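Local coordinates for arginyl-tRNA synthetase (Campylobacter jejuni, PDB 3FNR), which catalyses the ATP-dependent attachment of L-arginine to tRNA(Arg), giving L-arginyl-tRNA(Arg), AMP and diphosphate, as a monomeric class I aminoacyl-tRNA synthetase, at residues L328-E331 and D332-P336; N292-M296 and S297-D301; S433-A436 and L437-T441. The protein carries 1 engineered substitution. All coordinates share one frame; numbering follows the deposited sequence.

Contact 1 (L328-E331 and D332-P336)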
# COMPACT_ATOMS: atom_id res chain seq x y z
N LEU A 328 19.62 -3.64 8.32
CA LEU A 328 18.68 -4.08 9.35
C LEU A 328 19.29 -5.03 10.38
O LEU A 328 18.61 -5.52 11.28
CB LEU A 328 17.45 -4.72 8.69
CG LEU A 328 16.86 -3.96 7.51
CD1 LEU A 328 15.83 -4.81 6.80
CD2 LEU A 328 16.26 -2.62 7.93
N GLN A 329 20.59 -5.30 10.23
CA GLN A 329 21.34 -6.08 11.20
C GLN A 329 21.96 -5.16 12.25
O GLN A 329 22.24 -5.59 13.37
CB GLN A 329 22.42 -6.92 10.49
CG GLN A 329 21.89 -7.89 9.43
CD GLN A 329 21.68 -9.31 9.94
OE1 GLN A 329 22.18 -10.27 9.35
NE2 GLN A 329 20.94 -9.45 11.04
N LYS A 330 22.17 -3.90 11.87
CA LYS A 330 22.72 -2.88 12.77
C LYS A 330 21.73 -2.48 13.86
O LYS A 330 20.52 -2.59 13.69
CB LYS A 330 23.16 -1.64 11.98
CG LYS A 330 24.42 -1.81 11.14
CD LYS A 330 25.68 -1.90 12.00
CE LYS A 330 26.94 -2.09 11.16
NZ LYS A 330 27.34 -0.85 10.43
N GLU A 331 22.26 -2.02 14.99
CA GLU A 331 21.42 -1.55 16.09
C GLU A 331 21.77 -0.11 16.45
O GLU A 331 22.11 0.19 17.60
CB GLU A 331 21.55 -2.48 17.30
CG GLU A 331 20.81 -3.80 17.14
CD GLU A 331 20.97 -4.72 18.35
OE1 GLU A 331 21.00 -4.21 19.49
OE2 GLU A 331 21.07 -5.95 18.15
N ASP A 332 21.67 0.77 15.47
CA ASP A 332 21.98 2.19 15.66
C ASP A 332 21.11 3.08 14.78
O ASP A 332 20.00 2.69 14.41
CB ASP A 332 23.48 2.46 15.44
CG ASP A 332 23.98 1.95 14.09
OD1 ASP A 332 24.71 0.94 14.08
OD2 ASP A 332 23.65 2.56 13.06
N SER A 333 21.63 4.26 14.44
CA SER A 333 20.94 5.26 13.62
C SER A 333 20.62 4.77 12.20
O SER A 333 19.64 5.21 11.60
CB SER A 333 21.80 6.53 13.52
OG SER A 333 22.52 6.76 14.72
N SER A 334 21.45 3.86 11.69
CA SER A 334 21.32 3.36 10.32
C SER A 334 20.19 2.35 10.13
O SER A 334 19.78 2.10 9.00
CB SER A 334 22.65 2.77 9.84
OG SER A 334 23.04 1.68 10.65
N ASN A 335 19.70 1.75 11.22
CA ASN A 335 18.48 0.93 11.19
C ASN A 335 17.33 1.71 11.83
O ASN A 335 17.11 1.61 13.05
CB ASN A 335 18.69 -0.42 11.88
CG ASN A 335 17.48 -1.36 11.76
OD1 ASN A 335 16.48 -1.04 11.12
ND2 ASN A 335 17.58 -2.52 12.38
N PRO A 336 16.59 2.47 11.01
CA PRO A 336 15.64 3.43 11.57
C PRO A 336 14.49 2.77 12.32
O PRO A 336 14.06 3.31 13.32
CB PRO A 336 15.14 4.18 10.33
CG PRO A 336 16.17 3.91 9.27
CD PRO A 336 16.58 2.51 9.55
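Asn335 ND2 donates to the backbone oxygen of Lys330 at 3.2 Å, on the packed side of this loop. The bond is nearly straight, with an N-H...O angle of 160°, and the oxygen lies in the plane of the amide. With chi1 at -175°, CG points opposite the backbone N and the amide swings toward Leu328 and Lys330. At the other end of the amide, Asn335 OD1 lies 3.6 Å from Leu328 CD2, and the two side chains cross at about a right angle. Leu328 also rests on Ala307 of helix 305-311. Asp332 to Asn335 form a type I beta turn, and Asp332 OD2 closes an Asx turn by accepting from the backbone N of Ser334 at 2.9 Å. Asn335 is then the N-cap residue of helix 336-353. Ser334 OG gives Asp332 OD2 a second bond of 2.6 Å. Both donors come from one face of the carboxylate, the hydroxyl on the syn side and the amide on the anti side. The outer side is looser, and Lys330 is exposed to solvent there. Its aliphatic chain passes Asp332 OD1 and Ser334 OG, with Lys330 CB 3.6 Å from that hydroxyl. Lys330 NZ stays 4.8 Å from Asp332 OD1, too far for a salt bridge.

Contact 2 (N292-M296 and S297-D301)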
# COMPACT_ATOMS: atom_id res chain seq x y z
N ASN A 292 11.07 -17.51 -11.11
CA ASN A 292 11.84 -16.54 -11.90
C ASN A 292 11.61 -15.08 -11.47
O ASN A 292 12.17 -14.15 -12.05
CB ASN A 292 11.55 -16.73 -13.39
CG ASN A 292 12.77 -16.48 -14.26
OD1 ASN A 292 13.81 -17.13 -14.10
ND2 ASN A 292 12.65 -15.54 -15.20
N PHE A 293 10.79 -14.90 -10.43
CA PHE A 293 10.47 -13.58 -9.89
C PHE A 293 10.73 -13.54 -8.38
O PHE A 293 10.59 -14.56 -7.70
CB PHE A 293 9.00 -13.24 -10.15
CG PHE A 293 8.62 -13.22 -11.60
CD1 PHE A 293 8.88 -12.10 -12.39
CD2 PHE A 293 7.98 -14.31 -12.18
CE1 PHE A 293 8.52 -12.07 -13.74
CE2 PHE A 293 7.62 -14.30 -13.53
CZ PHE A 293 7.89 -13.18 -14.31
N ILE A 294 11.10 -12.37 -7.87
CA ILE A 294 11.21 -12.20 -6.42
C ILE A 294 9.83 -11.89 -5.85
O ILE A 294 9.12 -11.01 -6.34
CB ILE A 294 12.24 -11.09 -6.03
CG1 ILE A 294 13.62 -11.42 -6.59
CG2 ILE A 294 12.31 -10.92 -4.51
CD1 ILE A 294 14.51 -10.20 -6.82
N LEU A 295 9.45 -12.63 -4.82
CA LEU A 295 8.13 -12.56 -4.23
C LEU A 295 8.12 -11.59 -3.06
O LEU A 295 9.07 -11.56 -2.27
CB LEU A 295 7.73 -13.95 -3.71
CG LEU A 295 7.04 -15.03 -4.56
CD1 LEU A 295 7.79 -15.36 -5.84
CD2 LEU A 295 6.84 -16.29 -3.72
N MET A 296 7.05 -10.80 -2.95
CA MET A 296 6.82 -9.92 -1.80
C MET A 296 6.91 -10.72 -0.50
O MET A 296 7.52 -10.27 0.47
CB MET A 296 5.45 -9.23 -1.94
CG MET A 296 5.10 -8.23 -0.85
SD MET A 296 3.52 -7.42 -1.14
CE MET A 296 2.85 -7.41 0.49
N SER A 297 6.32 -11.91 -0.54
CA SER A 297 6.32 -12.90 0.53
C SER A 297 7.71 -13.28 1.03
O SER A 297 7.93 -13.39 2.24
CB SER A 297 5.63 -14.16 0.02
OG SER A 297 4.80 -14.72 1.01
N ASP A 298 8.63 -13.51 0.09
CA ASP A 298 9.99 -13.91 0.41
C ASP A 298 10.74 -12.80 1.15
O ASP A 298 11.46 -13.06 2.11
CB ASP A 298 10.76 -14.29 -0.86
CG ASP A 298 10.32 -15.63 -1.44
OD1 ASP A 298 10.66 -15.91 -2.61
OD2 ASP A 298 9.64 -16.42 -0.73
N VAL A 299 10.54 -11.56 0.69
CA VAL A 299 11.15 -10.39 1.30
C VAL A 299 10.60 -10.15 2.72
O VAL A 299 11.38 -9.90 3.64
CB VAL A 299 10.99 -9.14 0.39
CG1 VAL A 299 11.43 -7.86 1.09
CG2 VAL A 299 11.79 -9.35 -0.92
N VAL A 300 9.29 -10.27 2.91
CA VAL A 300 8.68 -10.13 4.24
C VAL A 300 9.15 -11.24 5.18
O VAL A 300 9.34 -11.00 6.38
CB VAL A 300 7.13 -10.05 4.21
CG1 VAL A 300 6.56 -9.79 5.61
CG2 VAL A 300 6.66 -8.96 3.30
N ASP A 301 9.36 -12.44 4.64
CA ASP A 301 9.91 -13.56 5.42
C ASP A 301 11.30 -13.22 5.95
O ASP A 301 11.64 -13.53 7.10
CB ASP A 301 9.98 -14.83 4.56
CG ASP A 301 8.62 -15.50 4.38
OD1 ASP A 301 7.75 -15.37 5.27
OD2 ASP A 301 8.42 -16.16 3.33
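The backbone oxygen of Leu295 takes two N-H groups from the first turn of helix 296-303. Leu295 O lies 3.1 Å from Asp298 N and 3.3 Å from Val299 N, and both bonds are weak. The bond from Asp298 is bent, with an N-H...O angle of 124°. The next bond is sounder: Val300 N donates to Met296 O at 3.0 Å, in the carbonyl plane. Leu295 is thus the N-cap residue, where the loop turns into the helix. Its side chain lies across that of Asp298. CB of Leu295 is 3.7 Å from Asp298 OD1, and CD2 lies near both carboxylate oxygens. CG of Asp298 is anti to its carbonyl carbon (chi1 -73°), and this turns the carboxylate back toward Leu295.

Ile294 and Val299 meet methyl to methyl, CG2 to CG2, at 4.0 Å. Both also touch Ile47 of the HIGH region, the class I signature motif. The loop is tied to that motif by backbone hydrogen bonds of Ile294 with Ile47 and Met296 with Leu45, and by stacking of Phe293 on His46. Val300 CG2 lies against Met296 O at 3.2 Å, on one side of the carbonyl plane. Val299 and Val300 both pack on Leu308 of helix 305-311. Leu295 has no side-chain acceptor, so its backbone oxygen meets the first N-H groups. The Asp298 carboxylate, in the first turn, would probably be stabilised by the helix dipole.

Contact 3 (S433-A436 and L437-T441)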
# COMPACT_ATOMS: atom_id res chain seq x y z
N SER A 433 6.24 10.70 27.83
CA SER A 433 4.96 10.03 27.56
C SER A 433 4.34 10.56 26.28
O SER A 433 3.68 9.83 25.55
CB SER A 433 3.99 10.17 28.72
OG SER A 433 3.44 11.48 28.77
N LEU A 434 4.58 11.84 26.02
CA LEU A 434 4.10 12.47 24.80
C LEU A 434 4.92 12.07 23.56
O LEU A 434 4.35 11.89 22.48
CB LEU A 434 4.08 13.97 24.99
CG LEU A 434 3.29 14.78 23.97
CD1 LEU A 434 1.80 14.46 24.03
CD2 LEU A 434 3.54 16.21 24.29
N VAL A 435 6.23 11.93 23.72
CA VAL A 435 7.11 11.42 22.66
C VAL A 435 6.74 9.97 22.28
O VAL A 435 6.61 9.64 21.11
CB VAL A 435 8.61 11.51 23.05
CG1 VAL A 435 9.52 10.95 21.96
CG2 VAL A 435 8.99 12.97 23.36
N ALA A 436 6.53 9.14 23.30
CA ALA A 436 6.08 7.77 23.09
C ALA A 436 4.76 7.72 22.31
O ALA A 436 4.58 6.86 21.46
CB ALA A 436 5.94 7.04 24.42
N LEU A 437 3.88 8.68 22.59
CA LEU A 437 2.56 8.73 21.96
C LEU A 437 2.64 9.11 20.48
O LEU A 437 1.94 8.52 19.66
CB LEU A 437 1.63 9.69 22.72
CG LEU A 437 0.21 9.91 22.19
CD1 LEU A 437 -0.61 8.61 22.14
CD2 LEU A 437 -0.51 10.98 22.98
N SER A 438 3.50 10.08 20.15
CA SER A 438 3.75 10.46 18.76
C SER A 438 4.39 9.33 17.95
O SER A 438 4.05 9.13 16.79
CB SER A 438 4.63 11.70 18.70
OG SER A 438 3.96 12.81 19.27
N ILE A 439 5.31 8.60 18.58
CA ILE A 439 5.97 7.48 17.91
C ILE A 439 4.93 6.41 17.58
O ILE A 439 4.81 5.99 16.41
CB ILE A 439 7.15 6.92 18.76
CG1 ILE A 439 8.33 7.89 18.70
CG2 ILE A 439 7.58 5.53 18.28
CD1 ILE A 439 9.45 7.57 19.65
N LYS A 440 4.14 6.04 18.59
CA LYS A 440 3.09 5.03 18.48
C LYS A 440 2.02 5.40 17.44
O LYS A 440 1.67 4.58 16.59
CB LYS A 440 2.44 4.81 19.85
CG LYS A 440 1.30 3.81 19.84
CD LYS A 440 1.19 3.11 21.18
CE LYS A 440 0.05 3.65 22.00
NZ LYS A 440 -1.20 2.93 21.64
N THR A 441 1.51 6.63 17.53
CA THR A 441 0.54 7.14 16.58
C THR A 441 1.06 7.07 15.14
O THR A 441 0.47 6.37 14.31
CB THR A 441 0.10 8.58 16.94
OG1 THR A 441 -0.45 8.58 18.27
CG2 THR A 441 -0.94 9.11 15.95
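Val435 and Ile439 face the same side of helix 425-445, one turn apart, and their side chains run at a slant to each other. CG1 of Val435 meets CD1 of Ile439 at 4.1 Å. Ile439 has CG1 anti to its carbonyl carbon (chi1 -74°), which brings this branch back over the Val435 carbonyl. Ile439 CG1 lies 3.4 Å from Val435 O. Val435 O also accepts from Ile439 N at 3.0 Å. The branch thus lies beside the backbone bond of its own turn.

Leu434 and Leu437 make a second, looser pair. Measured from CA to CG, their side chains are turned about 50° apart. They meet through the delta methyls alone, CD1 of Leu434 to CD2 of Leu437 at 4.3 Å. CB of Leu437 sits close to the carbonyl oxygens of both Ser433 and Leu434.

Regular i to i+4 bonds support these pairs: Ser438 N to Leu434 O and Lys440 N to Ala436 O. Leu437 N reaches Ser433 O less directly, with an N-H...O angle of 137° and from above the carbonyl plane. Leu437 O has two donors, Thr441 N at 2.9 Å and Thr441 OG1 at 2.8 Å. They come from opposite faces of the carbonyl plane.

The helix belongs to the DALR anticodon-binding region and is covered by several neighbours. Leu434 packs on helix 371-381, Val435 on helices 371-381 and 398-416, and Ile439 on helices 398-416 and 336-353. Leu437 and Thr441 touch Phe22.

The buried hydroxyls in this segment are paired with backbone carbonyls. Ser438 OG binds Ala380 O of helix 371-381, Ser433 OG binds Lys430 O, and Thr441 OG1 turns back to Leu437 O. Small polar groups are thus carried inside an apolar helix bundle with their hydroxyl hydrogens used on backbone carbonyls.

Contact 3 is the buried one, contact 2 is partly buried, and contact 1 lies at the surface. Contacts 1 and 2 fall in the catalytic region and both rest on helix 305-311, although their centres are 22 Å apart. Both also mark the start of a helix. At contact 1 an Asn side chain reaches back into the loop. At contact 2 a backbone carbonyl meets the first helical N-H groups. Contact 3 lies mid-helix in the anticodon-binding region and combines regular helix bonds with apolar packing. Contact 1 leads into helix 336-353, against which contact 3 packs. At contact 1 a hydroxyl binds a carboxylate. At contact 3 the hydroxyls bind backbone carbonyls.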